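Long-range contact in nisin leader peptide-processing serine protease NisP (Lactococcus lactis subsp. lactis, PDB 4MZD), which probably acts as a subtilisin-like serine endopeptidase that cleaves the leader peptide from the nisin precursor during biosynthesis of this antibiotic: residues 133-145 against 170-182. Sequence-based numbering, arbitrary orientation. Where two conformers were deposited one is given.
Sequences DETGNPSDIVDKM and VNIYRVFGENLSK
The guanidinium of R174 meets E134 and the carbonyl of D140 at its edge, both in its plane. End-on, NH1 and NH2 converge on E134 OE1, NH1 of R174 at 2.9 Å from that oxygen and on its syn lone pair. The carboxylate is turned 49° from the guanidinium plane. On the other edge, NE and NH1 of R174 share D140 O; the NE bond to it is the straighter, 2.8 Å long at 161°. R174 NH2 also donates to F176 O within its own segment. These bonds use all three nitrogens and fix the rotation of the group. V142 O and K144 NZ approach it obliquely. K144 NZ bonds E134 OE2 at 2.7 Å, from above the carboxylate plane; E134 thus probably balances two neighbouring cations. The D140 carboxylate adds only a long, out-of-plane charge contact to R174. The F176 ring has S181 CB over one face, while M145 SD stands oblique to it, 5.1 Å from the ring centroid, in a Met-aromatic contact. The M145 chain, extended at chi2 (-178°), brings SD beside F176 CB. M145 CG lies 3.1 Å from G177 O. Water 1 joins K144 N to G177 O, and water 2 joins K144 O to E178 OE2. The contact ties the loop between strand 117-120 and helix 147-156 to the end of strand 169-174, which runs parallel between strands 95-100 and 117-120 in the subtilisin-like sheet. M145 and F176 lie near H147 and D100 of the predicted catalytic triad, and helix 183-195 follows residues 170-182.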
loop_
_atom_site.group_PDB
_atom_site.type_symbol
_atom_site.label_atom_id
_atom_site.label_comp_id
_atom_site.label_asym_id
_atom_site.label_seq_id
_atom_site.Cartn_x
_atom_site.Cartn_y
_atom_site.Cartn_z
ATOM N N ASP A 133 -9.174 -20.548 -12.658
ATOM C CA ASP A 133 -7.744 -20.639 -12.944
ATOM C C ASP A 133 -6.881 -20.681 -11.677
ATOM O O ASP A 133 -5.749 -21.159 -11.707
ATOM C CB ASP A 133 -7.297 -19.492 -13.856
ATOM C CG ASP A 133 -7.740 -19.683 -15.294
ATOM O OD1 ASP A 133 -7.989 -20.842 -15.691
ATOM O OD2 ASP A 133 -7.831 -18.677 -16.031
ATOM N N GLU A 134 -7.414 -20.183 -10.567
ATOM C CA GLU A 134 -6.678 -20.195 -9.303
ATOM C C GLU A 134 -6.626 -21.597 -8.708
ATOM O O GLU A 134 -7.664 -22.210 -8.440
ATOM C CB GLU A 134 -7.294 -19.214 -8.308
ATOM C CG GLU A 134 -7.090 -17.774 -8.701
ATOM C CD GLU A 134 -5.629 -17.377 -8.683
ATOM O OE1 GLU A 134 -4.867 -17.938 -7.869
ATOM O OE2 GLU A 134 -5.242 -16.518 -9.496
ATOM N N THR A 135 -5.409 -22.086 -8.486
ATOM C CA THR A 135 -5.186 -23.475 -8.098
ATOM C C THR A 135 -5.095 -23.702 -6.589
ATOM O O THR A 135 -5.275 -24.825 -6.118
ATOM C CB THR A 135 -3.881 -24.006 -8.715
ATOM O OG1 THR A 135 -2.781 -23.258 -8.186
ATOM C CG2 THR A 135 -3.903 -23.860 -10.231
ATOM N N GLY A 136 -4.804 -22.649 -5.829
ATOM C CA GLY A 136 -4.532 -22.807 -4.412
ATOM C C GLY A 136 -3.120 -23.294 -4.114
ATOM O O GLY A 136 -2.769 -23.531 -2.960
ATOM N N ASN A 137 -2.300 -23.443 -5.146
ATOM C CA ASN A 137 -0.920 -23.879 -4.951
ATOM C C ASN A 137 -0.168 -22.842 -4.116
ATOM O O ASN A 137 -0.055 -21.696 -4.522
ATOM C CB ASN A 137 -0.243 -24.061 -6.306
ATOM C CG ASN A 137 1.147 -24.658 -6.193
ATOM O OD1 ASN A 137 1.898 -24.360 -5.268
ATOM N ND2 ASN A 137 1.496 -25.511 -7.143
ATOM N N PRO A 138 0.354 -23.235 -2.941
ATOM C CA PRO A 138 0.957 -22.231 -2.057
ATOM C C PRO A 138 2.226 -21.590 -2.605
ATOM O O PRO A 138 2.663 -20.584 -2.055
ATOM C CB PRO A 138 1.278 -23.027 -0.788
ATOM C CG PRO A 138 1.369 -24.435 -1.238
ATOM C CD PRO A 138 0.336 -24.568 -2.316
ATOM N N SER A 139 2.807 -22.159 -3.659
ATOM C CA SER A 139 4.039 -21.620 -4.226
ATOM C C SER A 139 3.821 -20.723 -5.441
ATOM O O SER A 139 4.792 -20.208 -6.006
ATOM C CB SER A 139 4.995 -22.753 -4.599
ATOM O OG SER A 139 5.313 -23.530 -3.464
ATOM N N ASP A 140 2.565 -20.533 -5.840
ATOM C CA ASP A 140 2.244 -19.765 -7.043
ATOM C C ASP A 140 2.033 -18.299 -6.697
ATOM O O ASP A 140 0.936 -17.898 -6.303
ATOM C CB ASP A 140 0.984 -20.335 -7.699
ATOM C CG ASP A 140 0.616 -19.625 -8.990
ATOM O OD1 ASP A 140 1.236 -18.591 -9.316
ATOM O OD2 ASP A 140 -0.315 -20.102 -9.676
ATOM N N ILE A 141 3.096 -17.508 -6.839
ATOM C CA ILE A 141 3.033 -16.088 -6.514
ATOM C C ILE A 141 3.151 -15.191 -7.747
ATOM O O ILE A 141 3.400 -13.994 -7.637
ATOM C CB ILE A 141 4.045 -15.697 -5.403
ATOM C CG1 ILE A 141 5.454 -16.213 -5.717
ATOM C CG2 ILE A 141 3.575 -16.241 -4.051
ATOM C CD1 ILE A 141 6.126 -15.531 -6.889
ATOM N N VAL A 142 2.933 -15.776 -8.918
ATOM C CA VAL A 142 2.986 -15.023 -10.165
ATOM C C VAL A 142 1.897 -13.944 -10.198
ATOM O O VAL A 142 0.752 -14.190 -9.818
ATOM C CB VAL A 142 2.847 -15.974 -11.371
ATOM C CG1 VAL A 142 2.700 -15.197 -12.668
ATOM C CG2 VAL A 142 4.042 -16.928 -11.427
ATOM N N ASP A 143 2.266 -12.756 -10.661
ATOM C CA ASP A 143 1.363 -11.613 -10.700
ATOM C C ASP A 143 0.560 -11.632 -11.996
ATOM O O ASP A 143 1.098 -11.362 -13.076
ATOM C CB ASP A 143 2.189 -10.332 -10.599
ATOM C CG ASP A 143 1.348 -9.079 -10.595
ATOM O OD1 ASP A 143 0.102 -9.167 -10.491
ATOM O OD2 ASP A 143 1.950 -7.991 -10.683
ATOM N N LYS A 144 -0.729 -11.948 -11.882
ATOM C CA LYS A 144 -1.623 -11.992 -13.037
ATOM C C LYS A 144 -2.221 -10.620 -13.365
ATOM O O LYS A 144 -2.813 -10.433 -14.426
ATOM C CB LYS A 144 -2.772 -12.976 -12.781
ATOM C CG LYS A 144 -2.368 -14.427 -12.543
ATOM C CD LYS A 144 -3.622 -15.287 -12.358
ATOM C CE LYS A 144 -3.317 -16.783 -12.293
ATOM N NZ LYS A 144 -3.057 -17.281 -10.908
ATOM N N MET A 145 -2.091 -9.675 -12.442
ATOM C CA MET A 145 -2.763 -8.380 -12.533
ATOM C C MET A 145 -1.832 -7.264 -12.993
ATOM O O MET A 145 -2.156 -6.498 -13.904
ATOM C CB MET A 145 -3.363 -8.005 -11.173
ATOM C CG MET A 145 -4.577 -8.825 -10.759
ATOM S SD MET A 145 -5.321 -8.342 -9.163
ATOM C CE MET A 145 -4.913 -6.613 -9.127
ATOM N N VAL A 170 12.654 -8.001 -0.809
ATOM C CA VAL A 170 11.204 -8.116 -0.706
ATOM C C VAL A 170 10.775 -9.577 -0.761
ATOM O O VAL A 170 11.302 -10.369 -1.560
ATOM C CB VAL A 170 10.468 -7.297 -1.789
ATOM C CG1 VAL A 170 10.765 -5.824 -1.605
ATOM C CG2 VAL A 170 10.832 -7.763 -3.189
ATOM N N ASN A 171 9.831 -9.922 0.112
ATOM C CA ASN A 171 9.220 -11.238 0.139
ATOM C C ASN A 171 7.751 -11.087 -0.241
ATOM O O ASN A 171 7.147 -10.060 0.057
ATOM C CB ASN A 171 9.395 -11.874 1.515
ATOM C CG ASN A 171 10.846 -12.211 1.809
ATOM O OD1 ASN A 171 11.510 -12.882 1.024
ATOM N ND2 ASN A 171 11.348 -11.722 2.927
ATOM N N ILE A 172 7.190 -12.087 -0.912
ATOM C CA ILE A 172 5.954 -11.919 -1.669
ATOM C C ILE A 172 4.825 -12.798 -1.154
ATOM O O ILE A 172 4.953 -14.021 -1.106
ATOM C CB ILE A 172 6.205 -12.263 -3.151
ATOM C CG1 ILE A 172 7.411 -11.482 -3.683
ATOM C CG2 ILE A 172 4.953 -12.051 -3.983
ATOM C CD1 ILE A 172 7.264 -9.995 -3.594
ATOM N N TYR A 173 3.706 -12.159 -0.811
ATOM C CA TYR A 173 2.536 -12.842 -0.264
ATOM C C TYR A 173 1.340 -12.495 -1.138
ATOM O O TYR A 173 0.873 -11.356 -1.144
ATOM C CB TYR A 173 2.335 -12.461 1.215
ATOM C CG TYR A 173 3.595 -12.784 1.973
ATOM C CD1 TYR A 173 3.853 -14.080 2.402
ATOM C CD2 TYR A 173 4.579 -11.825 2.167
ATOM C CE1 TYR A 173 5.046 -14.402 3.024
ATOM C CE2 TYR A 173 5.777 -12.141 2.792
ATOM C CZ TYR A 173 6.002 -13.425 3.221
ATOM O OH TYR A 173 7.196 -13.733 3.832
ATOM N N ARG A 174 0.877 -13.470 -1.916
ATOM C CA ARG A 174 -0.155 -13.205 -2.907
ATOM C C ARG A 174 -1.548 -13.408 -2.327
ATOM O O ARG A 174 -1.874 -14.492 -1.834
ATOM C CB ARG A 174 0.034 -14.088 -4.141
ATOM C CG ARG A 174 -0.942 -13.757 -5.258
ATOM C CD ARG A 174 -0.559 -14.319 -6.613
ATOM N NE ARG A 174 -0.797 -15.751 -6.746
ATOM C CZ ARG A 174 -1.937 -16.308 -7.155
ATOM N NH1 ARG A 174 -2.014 -17.627 -7.265
ATOM N NH2 ARG A 174 -2.985 -15.566 -7.472
ATOM N N VAL A 175 -2.363 -12.354 -2.407
ATOM C CA VAL A 175 -3.737 -12.389 -1.917
ATOM C C VAL A 175 -4.758 -11.975 -2.977
ATOM O O VAL A 175 -5.944 -11.859 -2.681
ATOM C CB VAL A 175 -3.932 -11.543 -0.632
ATOM C CG1 VAL A 175 -3.058 -12.073 0.496
ATOM C CG2 VAL A 175 -3.668 -10.067 -0.899
ATOM N N PHE A 176 -4.307 -11.757 -4.209
ATOM C CA PHE A 176 -5.218 -11.513 -5.324
ATOM C C PHE A 176 -4.887 -12.457 -6.458
ATOM O O PHE A 176 -3.715 -12.759 -6.708
ATOM C CB PHE A 176 -5.087 -10.094 -5.887
ATOM C CG PHE A 176 -5.568 -9.013 -4.964
ATOM C CD1 PHE A 176 -6.881 -8.564 -5.013
ATOM C CD2 PHE A 176 -4.701 -8.433 -4.054
ATOM C CE1 PHE A 176 -7.316 -7.557 -4.175
ATOM C CE2 PHE A 176 -5.130 -7.440 -3.201
ATOM C CZ PHE A 176 -6.441 -6.995 -3.265
ATOM N N GLY A 177 -5.936 -12.884 -7.157
ATOM C CA GLY A 177 -5.811 -13.532 -8.445
ATOM C C GLY A 177 -5.915 -12.456 -9.505
ATOM O O GLY A 177 -4.942 -11.772 -9.805
ATOM N N GLU A 178 -7.112 -12.274 -10.054
ATOM C CA GLU A 178 -7.321 -11.226 -11.043
ATOM C C GLU A 178 -8.359 -10.192 -10.633
ATOM O O GLU A 178 -8.583 -9.223 -11.364
ATOM C CB GLU A 178 -7.680 -11.828 -12.397
ATOM C CG GLU A 178 -6.544 -12.590 -13.020
ATOM C CD GLU A 178 -6.916 -13.135 -14.369
ATOM O OE1 GLU A 178 -7.806 -14.010 -14.431
ATOM O OE2 GLU A 178 -6.336 -12.674 -15.373
ATOM N N ASN A 179 -8.997 -10.374 -9.484
ATOM C CA ASN A 179 -10.002 -9.392 -9.095
ATOM C C ASN A 179 -9.972 -8.983 -7.627
ATOM O O ASN A 179 -9.172 -8.135 -7.244
ATOM C CB ASN A 179 -11.415 -9.786 -9.564
ATOM C CG ASN A 179 -11.962 -11.016 -8.853
ATOM O OD1 ASN A 179 -11.295 -12.044 -8.766
ATOM N ND2 ASN A 179 -13.188 -10.907 -8.334
ATOM N N LEU A 180 -10.850 -9.565 -6.814
ATOM C CA LEU A 180 -10.987 -9.151 -5.423
ATOM C C LEU A 180 -10.333 -10.142 -4.456
ATOM O O LEU A 180 -9.930 -11.247 -4.836
ATOM C CB LEU A 180 -12.460 -8.928 -5.088
ATOM C CG LEU A 180 -13.132 -7.836 -5.927
ATOM C CD1 LEU A 180 -14.643 -7.900 -5.797
ATOM C CD2 LEU A 180 -12.605 -6.459 -5.532
ATOM N N SER A 181 -10.234 -9.727 -3.200
ATOM C CA SER A 181 -9.629 -10.540 -2.160
ATOM C C SER A 181 -10.554 -10.594 -0.945
ATOM O O SER A 181 -11.657 -10.048 -0.967
ATOM C CB SER A 181 -8.238 -9.986 -1.815
ATOM O OG SER A 181 -7.577 -10.763 -0.833
ATOM N N LYS A 182 -10.101 -11.287 0.093
ATOM C CA LYS A 182 -10.886 -11.498 1.313
ATOM C C LYS A 182 -10.025 -11.210 2.530
ATOM O O LYS A 182 -8.824 -11.476 2.522
ATOM C CB LYS A 182 -11.376 -12.947 1.401
ATOM C CG LYS A 182 -12.359 -13.360 0.320
ATOM C CD LYS A 182 -13.743 -12.783 0.566
ATOM C CE LYS A 182 -14.776 -13.458 -0.320
ATOM N NZ LYS A 182 -16.142 -12.938 -0.051
HETATM O O HOH W 1 -2.198 -12.059 -9.543
HETATM O O HOH W 2 -5.727 -9.775 -14.958
#